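Local coordinates for protein oxalate oxidase (Hordeum vulgare, PDB 1FI2) that oxidises oxalate with molecular oxygen to carbon dioxide and hydrogen peroxide at a manganese centre, and also shows superoxide dismutase activity, at residues A[172-175]-A[176-180]. Numbering follows the deposited sequence.
Sequences PPIP and TPVLT
I174 meets V178 and L179 just where an extended, proline-rich loop turns into helix 176-183, the middle one of the three helices that follow the germin β-jellyroll. I174 and L179 form a hydrophobic staple, the apolar bridge from the residue before the N-cap to the fourth residue of the helix, and V178, the third, adds a second apolar contact. P175 holds the N-cap position. The knob is the CG2 methyl of I174: it pushes into the hollow between two helical side chains, 3.8 Å from V178 CG1 and 3.9 Å from L179 CG. I174 crosses both at about a right angle, and it is the CG2 branch, anti to the backbone N, that reaches the helix. The other branch of V178, CG2, lies 4.1 Å from P175 CB, the two side chains side by side and pointing the same way. The L179 branch carrying CD1 lies by the I174 carbonyl, CD1 3.9 Å from I174 O, while L167 and F168 of helix 163-169 and V190 and K194 of helix 187-196 pack against the same leucine. With L179 cut back to an alanine, the I174 methyl would probably lose one wall of its hollow and a gap open toward both helices. F138 of a second subunit packs on I174 and V178, placing this corner at a subunit interface. I174 O and T176 OG1 both bond to K194, binding the loop and the helix start to helix 187-196. The backbone closes the turn as well: L179 N reaches P175 O at 3.2 Å, in the carbonyl plane, with an N-H...O angle of 162°, and V178 N adds a weak bond to the same oxygen, its N-H...O angle only 125°.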
ATOM      1  N   PRO A 172      20.600   3.689 -26.967  1.00  5.97           N
ATOM      2  CA  PRO A 172      20.586   3.532 -28.409  1.00  6.18           C
ATOM      3  C   PRO A 172      19.560   2.513 -28.872  1.00  5.88           C
ATOM      4  O   PRO A 172      18.862   1.920 -28.050  1.00  5.84           O
ATOM      5  CB  PRO A 172      21.986   2.969 -28.679  1.00  6.50           C
ATOM      6  CG  PRO A 172      22.238   2.087 -27.503  1.00  6.33           C
ATOM      7  CD  PRO A 172      21.604   2.786 -26.332  1.00  6.08           C
ATOM      8  N   PRO A 173      19.218   2.491 -30.154  1.00  5.76           N
ATOM      9  CA  PRO A 173      18.146   1.655 -30.656  1.00  5.71           C
ATOM     10  C   PRO A 173      18.340   0.166 -30.414  1.00  5.65           C
ATOM     11  O   PRO A 173      19.465  -0.338 -30.338  1.00  6.17           O
ATOM     12  CB  PRO A 173      18.125   1.941 -32.157  1.00  5.73           C
ATOM     13  CG  PRO A 173      18.850   3.227 -32.337  1.00  5.92           C
ATOM     14  CD  PRO A 173      19.872   3.278 -31.228  1.00  5.86           C
ATOM     15  N   ILE A 174      17.232  -0.559 -30.289  1.00  5.58           N
ATOM     16  CA  ILE A 174      17.272  -2.013 -30.103  1.00  5.68           C
ATOM     17  C   ILE A 174      17.918  -2.570 -31.370  1.00  5.95           C
ATOM     18  O   ILE A 174      17.576  -2.133 -32.477  1.00  6.23           O
ATOM     19  CB  ILE A 174      15.853  -2.578 -29.935  1.00  5.28           C
ATOM     20  CG1 ILE A 174      15.163  -1.981 -28.703  1.00  5.31           C
ATOM     21  CG2 ILE A 174      15.870  -4.098 -29.846  1.00  5.75           C
ATOM     22  CD1 ILE A 174      13.671  -2.246 -28.612  1.00  5.01           C
ATOM     23  N   PRO A 175      18.866  -3.483 -31.241  1.00  6.25           N
ATOM     24  CA  PRO A 175      19.542  -4.042 -32.405  1.00  6.41           C
ATOM     25  C   PRO A 175      18.538  -4.533 -33.433  1.00  6.34           C
ATOM     26  O   PRO A 175      17.580  -5.227 -33.099  1.00  6.51           O
ATOM     27  CB  PRO A 175      20.401  -5.159 -31.834  1.00  6.40           C
ATOM     28  CG  PRO A 175      20.638  -4.763 -30.412  1.00  6.79           C
ATOM     29  CD  PRO A 175      19.371  -4.059 -29.976  1.00  6.28           C
ATOM     30  N   THR A 176      18.859  -4.373 -34.716  1.00  6.94           N
ATOM     31  CA  THR A 176      17.991  -4.852 -35.792  1.00  7.81           C
ATOM     32  C   THR A 176      17.692  -6.331 -35.728  1.00  7.74           C
ATOM     33  O   THR A 176      16.520  -6.724 -35.808  1.00  7.44           O
ATOM     34  CB  THR A 176      18.500  -4.391 -37.168  1.00  8.44           C
ATOM     35  OG1 THR A 176      18.338  -2.963 -37.226  1.00  8.58           O
ATOM     36  CG2 THR A 176      17.721  -5.017 -38.313  1.00  8.46           C
ATOM     37  N   PRO A 177      18.675  -7.204 -35.555  1.00  7.57           N
ATOM     38  CA  PRO A 177      18.462  -8.638 -35.460  1.00  7.32           C
ATOM     39  C   PRO A 177      17.519  -9.041 -34.340  1.00  7.13           C
ATOM     40  O   PRO A 177      16.825 -10.064 -34.424  1.00  7.07           O
ATOM     41  CB  PRO A 177      19.864  -9.211 -35.265  1.00  7.55           C
ATOM     42  CG  PRO A 177      20.773  -8.174 -35.838  1.00  7.62           C
ATOM     43  CD  PRO A 177      20.120  -6.864 -35.459  1.00  7.73           C
ATOM     44  N   VAL A 178      17.488  -8.304 -33.224  1.00  6.20           N
ATOM     45  CA  VAL A 178      16.525  -8.567 -32.159  1.00  6.21           C
ATOM     46  C   VAL A 178      15.118  -8.264 -32.683  1.00  5.83           C
ATOM     47  O   VAL A 178      14.187  -9.045 -32.492  1.00  6.49           O
ATOM     48  CB  VAL A 178      16.791  -7.741 -30.891  1.00  6.03           C
ATOM     49  CG1 VAL A 178      15.677  -7.911 -29.861  1.00  6.56           C
ATOM     50  CG2 VAL A 178      18.126  -8.122 -30.263  1.00  6.21           C
ATOM     51  N   LEU A 179      14.983  -7.126 -33.359  1.00  5.84           N
ATOM     52  CA  LEU A 179      13.703  -6.710 -33.909  1.00  6.22           C
ATOM     53  C   LEU A 179      13.240  -7.540 -35.094  1.00  6.89           C
ATOM     54  O   LEU A 179      12.019  -7.608 -35.260  1.00  7.23           O
ATOM     55  CB  LEU A 179      13.727  -5.226 -34.288  1.00  5.78           C
ATOM     56  CG  LEU A 179      13.779  -4.232 -33.123  1.00  5.64           C
ATOM     57  CD1 LEU A 179      13.940  -2.818 -33.659  1.00  6.14           C
ATOM     58  CD2 LEU A 179      12.534  -4.338 -32.253  1.00  5.70           C
ATOM     59  N   THR A 180      14.111  -8.145 -35.895  1.00  6.80           N
ATOM     60  CA  THR A 180      13.646  -8.972 -37.004  1.00  6.85           C
ATOM     61  C   THR A 180      13.085 -10.299 -36.499  1.00  6.91           C
ATOM     62  O   THR A 180      12.126 -10.829 -37.063  1.00  7.18           O
ATOM     63  CB  THR A 180      14.715  -9.245 -38.074  1.00  7.01           C
ATOM     64  OG1 THR A 180      15.837  -9.906 -37.477  1.00  7.58           O
ATOM     65  CG2 THR A 180      15.185  -7.957 -38.730  1.00  7.45           C
TER